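Local coordinates for protein ZmpA Glycopeptidase (Clostridium perfringens, PDB 6XSX) that is a glycopeptidase whose M60 metallopeptidase module, the part present here, probably cleaves the peptide backbone of glycosylated proteins, at residues A54-Q59 and D172-D177; F78-S83 and P112-A117. One frame throughout, in Å; residues are numbered along the deposited sequence.

Interaction 1 of 2, residues A54-Q59 and D172-D177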
loop_
_atom_site.group_PDB
_atom_site.type_symbol
_atom_site.label_atom_id
_atom_site.label_comp_id
_atom_site.label_asym_id
_atom_site.label_seq_id
_atom_site.Cartn_x
_atom_site.Cartn_y
_atom_site.Cartn_z
ATOM N N ALA A 54 -18.681 -13.838 19.701
ATOM C CA ALA A 54 -19.339 -14.309 18.495
ATOM C C ALA A 54 -20.838 -14.416 18.750
ATOM O O ALA A 54 -21.255 -14.716 19.865
ATOM C CB ALA A 54 -18.781 -15.648 18.080
ATOM N N VAL A 55 -21.624 -14.189 17.692
ATOM C CA VAL A 55 -23.070 -14.332 17.749
ATOM C C VAL A 55 -23.563 -14.971 16.450
ATOM O O VAL A 55 -22.876 -14.923 15.427
ATOM C CB VAL A 55 -23.755 -12.970 17.996
ATOM C CG1 VAL A 55 -23.574 -12.495 19.434
ATOM C CG2 VAL A 55 -23.265 -11.909 17.016
ATOM N N LYS A 56 -24.762 -15.561 16.527
ATOM C CA LYS A 56 -25.518 -16.052 15.390
ATOM C C LYS A 56 -26.572 -15.013 15.026
ATOM O O LYS A 56 -27.195 -14.436 15.915
ATOM C CB LYS A 56 -26.251 -17.345 15.770
ATOM C CG LYS A 56 -25.358 -18.497 16.195
ATOM C CD LYS A 56 -26.122 -19.721 16.639
ATOM C CE LYS A 56 -25.185 -20.804 17.140
ATOM N NZ LYS A 56 -25.890 -22.088 17.361
ATOM N N SER A 57 -26.791 -14.809 13.715
ATOM C CA SER A 57 -27.887 -13.971 13.257
ATOM C C SER A 57 -29.185 -14.461 13.896
ATOM O O SER A 57 -29.418 -15.662 13.960
ATOM C CB SER A 57 -27.973 -13.938 11.742
ATOM O OG SER A 57 -26.943 -13.104 11.192
ATOM N N GLY A 58 -30.014 -13.526 14.378
ATOM C CA GLY A 58 -31.312 -13.894 14.923
ATOM C C GLY A 58 -31.271 -14.262 16.406
ATOM O O GLY A 58 -32.318 -14.504 17.004
ATOM N N GLN A 59 -30.075 -14.319 17.010
ATOM C CA GLN A 59 -30.029 -14.552 18.447
ATOM C C GLN A 59 -30.236 -13.231 19.187
ATOM O O GLN A 59 -30.040 -12.152 18.631
ATOM C CB GLN A 59 -28.775 -15.325 18.881
ATOM C CG GLN A 59 -27.529 -14.481 19.115
ATOM C CD GLN A 59 -26.451 -15.231 19.872
ATOM O OE1 GLN A 59 -25.630 -15.951 19.300
ATOM N NE2 GLN A 59 -26.425 -15.050 21.185
ATOM N N ASP A 172 -21.225 -27.356 16.411
ATOM C CA ASP A 172 -22.247 -26.363 16.105
ATOM C C ASP A 172 -21.822 -25.561 14.875
ATOM O O ASP A 172 -21.164 -24.521 14.998
ATOM C CB ASP A 172 -22.559 -25.464 17.305
ATOM C CG ASP A 172 -23.727 -24.518 17.060
ATOM O OD1 ASP A 172 -24.294 -24.546 15.945
ATOM O OD2 ASP A 172 -24.060 -23.746 17.978
ATOM N N PRO A 173 -22.179 -26.039 13.659
ATOM C CA PRO A 173 -21.829 -25.362 12.408
ATOM C C PRO A 173 -22.539 -24.029 12.155
ATOM O O PRO A 173 -22.223 -23.354 11.176
ATOM C CB PRO A 173 -22.243 -26.373 11.314
ATOM C CG PRO A 173 -22.404 -27.690 12.041
ATOM C CD PRO A 173 -22.905 -27.300 13.418
ATOM N N GLN A 174 -23.492 -23.660 13.025
ATOM C CA GLN A 174 -24.174 -22.375 12.932
ATOM C C GLN A 174 -23.286 -21.252 13.470
ATOM O O GLN A 174 -23.614 -20.078 13.271
ATOM C CB GLN A 174 -25.451 -22.338 13.780
ATOM C CG GLN A 174 -26.636 -23.131 13.242
ATOM C CD GLN A 174 -27.773 -23.189 14.246
ATOM O OE1 GLN A 174 -27.601 -22.963 15.452
ATOM N NE2 GLN A 174 -28.962 -23.514 13.759
ATOM N N LEU A 175 -22.225 -21.608 14.218
ATOM C CA LEU A 175 -21.276 -20.630 14.751
ATOM C C LEU A 175 -20.413 -20.065 13.622
ATOM O O LEU A 175 -20.165 -20.756 12.642
ATOM C CB LEU A 175 -20.373 -21.301 15.794
ATOM C CG LEU A 175 -21.000 -21.576 17.158
ATOM C CD1 LEU A 175 -20.061 -22.426 18.002
ATOM C CD2 LEU A 175 -21.322 -20.280 17.889
ATOM N N PRO A 176 -19.875 -18.820 13.725
ATOM C CA PRO A 176 -19.002 -18.284 12.678
ATOM C C PRO A 176 -17.620 -18.942 12.734
ATOM O O PRO A 176 -17.064 -19.132 13.814
ATOM C CB PRO A 176 -18.894 -16.801 13.059
ATOM C CG PRO A 176 -18.982 -16.824 14.565
ATOM C CD PRO A 176 -20.015 -17.900 14.868
ATOM N N ASP A 177 -17.081 -19.294 11.559
ATOM C CA ASP A 177 -15.712 -19.773 11.436
ATOM C C ASP A 177 -14.802 -18.544 11.364
ATOM O O ASP A 177 -14.644 -17.958 10.294
ATOM C CB ASP A 177 -15.554 -20.686 10.207
ATOM C CG ASP A 177 -14.222 -21.429 10.123
ATOM O OD1 ASP A 177 -13.331 -21.165 10.967
ATOM O OD2 ASP A 177 -14.072 -22.267 9.203
#
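Lys56 and Leu175 are the nearest CA pair, 6.3 Å apart, where the end of strand 49-56 passes a loop built on a type I turn from Asp172 to Leu175. No backbone hydrogen bond joins the two segments, and the polar link is made by Lys56. Its side chain leaves with CG beside the backbone N (chi1 -61°) and then runs fully extended, which carries NZ across to the turn. There NZ forms a salt bridge with Asp172 OD2 at 2.5 Å, on the syn lone pair of that oxygen, and donates to Gln174 OE1 at 2.7 Å in the carbonyl plane. The carboxylate is also tied to its own turn: Asp172 OD1 accepts from Gln174 N at 3.2 Å, an Asx turn, the N-H coming from above the carboxylate plane, which probably helps hold the acid in place. Leu175 CD2 packs against Lys56 CE, next to the ammonium, at 4.0 Å; the apolar contact proper is Pro176 CG on Ala54 CB at 3.7 Å. Leu175 also packs on Tyr165, Leu168 and Leu169, so the loop joins the C-terminal part of helix 155-171 to the C-terminal end of strand 49-56, which pairs with strands 117-123 and 143-149.

Interaction 2 of 2, residues F78-S83 and P112-A117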
loop_
_atom_site.group_PDB
_atom_site.type_symbol
_atom_site.label_atom_id
_atom_site.label_comp_id
_atom_site.label_asym_id
_atom_site.label_seq_id
_atom_site.Cartn_x
_atom_site.Cartn_y
_atom_site.Cartn_z
ATOM N N PHE A 78 -21.726 -5.476 14.541
ATOM C CA PHE A 78 -21.819 -6.869 14.138
ATOM C C PHE A 78 -21.167 -7.001 12.765
ATOM O O PHE A 78 -21.476 -6.229 11.853
ATOM C CB PHE A 78 -23.274 -7.350 14.102
ATOM C CG PHE A 78 -23.516 -8.655 13.373
ATOM C CD1 PHE A 78 -23.053 -9.861 13.878
ATOM C CD2 PHE A 78 -24.226 -8.682 12.177
ATOM C CE1 PHE A 78 -23.270 -11.057 13.203
ATOM C CE2 PHE A 78 -24.440 -9.876 11.501
ATOM C CZ PHE A 78 -23.967 -11.065 12.015
ATOM N N LYS A 79 -20.265 -7.980 12.640
ATOM C CA LYS A 79 -19.605 -8.246 11.377
ATOM C C LYS A 79 -19.863 -9.700 10.991
ATOM O O LYS A 79 -19.374 -10.612 11.657
ATOM C CB LYS A 79 -18.115 -7.876 11.477
ATOM C CG LYS A 79 -17.308 -7.958 10.175
ATOM C CD LYS A 79 -16.652 -9.312 9.982
ATOM C CE LYS A 79 -15.764 -9.420 8.762
ATOM N NZ LYS A 79 -16.551 -9.578 7.514
ATOM N N GLN A 80 -20.653 -9.886 9.926
ATOM C CA GLN A 80 -20.905 -11.183 9.322
ATOM C C GLN A 80 -19.645 -11.634 8.587
ATOM O O GLN A 80 -19.000 -10.831 7.910
ATOM C CB GLN A 80 -22.087 -11.072 8.357
ATOM C CG GLN A 80 -22.137 -12.160 7.285
ATOM C CD GLN A 80 -22.546 -13.518 7.805
ATOM O OE1 GLN A 80 -23.620 -13.683 8.393
ATOM N NE2 GLN A 80 -21.695 -14.513 7.573
ATOM N N MET A 81 -19.297 -12.919 8.731
ATOM C CA MET A 81 -18.100 -13.481 8.109
ATOM C C MET A 81 -18.286 -13.668 6.603
ATOM O O MET A 81 -19.372 -14.046 6.156
ATOM C CB MET A 81 -17.728 -14.838 8.729
ATOM C CG MET A 81 -17.063 -14.715 10.091
ATOM S SD MET A 81 -15.642 -13.595 10.021
ATOM C CE MET A 81 -14.419 -14.648 9.244
ATOM N N ASP A 82 -17.204 -13.407 5.848
ATOM C CA ASP A 82 -17.023 -13.856 4.472
ATOM C C ASP A 82 -18.127 -13.358 3.538
ATOM O O ASP A 82 -18.646 -14.126 2.720
ATOM C CB ASP A 82 -16.913 -15.380 4.393
ATOM C CG ASP A 82 -16.040 -15.871 3.250
ATOM O OD1 ASP A 82 -15.669 -15.045 2.388
ATOM O OD2 ASP A 82 -15.742 -17.081 3.236
ATOM N N SER A 83 -18.448 -12.062 3.640
ATOM C CA SER A 83 -19.320 -11.402 2.687
ATOM C C SER A 83 -18.491 -10.952 1.485
ATOM O O SER A 83 -17.271 -10.837 1.582
ATOM C CB SER A 83 -20.009 -10.233 3.351
ATOM O OG SER A 83 -20.699 -9.443 2.401
ATOM N N PRO A 112 -20.954 -19.095 -0.635
ATOM C CA PRO A 112 -21.840 -20.241 -0.447
ATOM C C PRO A 112 -21.366 -21.114 0.715
ATOM O O PRO A 112 -20.179 -21.434 0.821
ATOM C CB PRO A 112 -21.756 -20.927 -1.822
ATOM C CG PRO A 112 -21.569 -19.764 -2.780
ATOM C CD PRO A 112 -20.577 -18.886 -2.049
ATOM N N GLY A 113 -22.305 -21.443 1.606
ATOM C CA GLY A 113 -22.074 -22.349 2.719
ATOM C C GLY A 113 -21.646 -21.631 3.999
ATOM O O GLY A 113 -21.190 -22.267 4.942
ATOM N N THR A 114 -21.732 -20.297 4.017
ATOM C CA THR A 114 -21.331 -19.563 5.208
ATOM C C THR A 114 -22.530 -19.450 6.142
ATOM O O THR A 114 -23.614 -19.064 5.712
ATOM C CB THR A 114 -20.796 -18.167 4.866
ATOM O OG1 THR A 114 -19.884 -18.328 3.781
ATOM C CG2 THR A 114 -20.109 -17.483 6.032
ATOM N N ALA A 115 -22.301 -19.773 7.421
ATOM C CA ALA A 115 -23.286 -19.588 8.473
ATOM C C ALA A 115 -23.669 -18.111 8.575
ATOM O O ALA A 115 -22.847 -17.230 8.326
ATOM C CB ALA A 115 -22.725 -20.101 9.779
ATOM N N LYS A 116 -24.935 -17.851 8.930
ATOM C CA LYS A 116 -25.382 -16.498 9.212
ATOM C C LYS A 116 -24.960 -16.181 10.642
ATOM O O LYS A 116 -25.650 -16.528 11.601
ATOM C CB LYS A 116 -26.895 -16.363 8.996
ATOM C CG LYS A 116 -27.399 -16.728 7.606
ATOM C CD LYS A 116 -26.944 -15.758 6.529
ATOM C CE LYS A 116 -27.788 -15.831 5.269
ATOM N NZ LYS A 116 -29.011 -14.997 5.390
ATOM N N ALA A 117 -23.771 -15.585 10.774
ATOM C CA ALA A 117 -23.158 -15.408 12.079
ATOM C C ALA A 117 -21.888 -14.587 11.902
ATOM O O ALA A 117 -21.381 -14.457 10.784
ATOM C CB ALA A 117 -22.840 -16.764 12.671
#
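Residues 78-82 and 114-117 run antiparallel, their end-to-end directions 170° apart, and draw closest at Gln80 and Ala117, with CA atoms 5.5 Å apart. A weak backbone bond from Met81 N to Ala117 O (3.3 Å) links them directly. Most of the polar contact is made by the Gln80 amide. With CG anti to the backbone N (chi1 158°), the bend at chi2 turns the amide to lie between Met81 O of its own segment and the backbone of 115-117. NE2 donates to Ala115 O at 3.0 Å, almost straight and close to the plane of the amide, and also to Met81 O at 2.8 Å, while OE1 accepts from Ala117 N at 3.1 Å along a more bent path. Three bonds thus fix the rotation of the amide where strands 75-80 and 117-123, antiparallel neighbours in the mixed sheet of the M60 module, meet at their ends. Phe78 sets its ring edge against Ala117, CE1 lying 4.0 Å from the carbonyl C. Thr114 brings its methyl CG2 to Met81 O at 3.5 Å and alongside Asp82 CB, while its OG1 bonds to Arg111 O. The Asp82 carboxylate forms a salt bridge with Arg111.

The two interactions have centres about 9 Å apart and both reach the same mixed sheet, in which strand 117-123 lies between strands 75-80 and 49-56. Along the chain the order is 54-59, 78-83, 112-117, 172-177, so both segments of interaction 2 fall between those of interaction 1. They also touch: Ser57 N lies 3.0 Å from Lys116 O, a probable hydrogen bond, and Ala117 CB packs 3.3 Å from Val55 O and 3.5 Å from Gln174 O. Asp177 O meets Met81 CE. Neighbouring strand ends and the loop following helix 155-171 are thereby packed into one continuous region of the peptidase module.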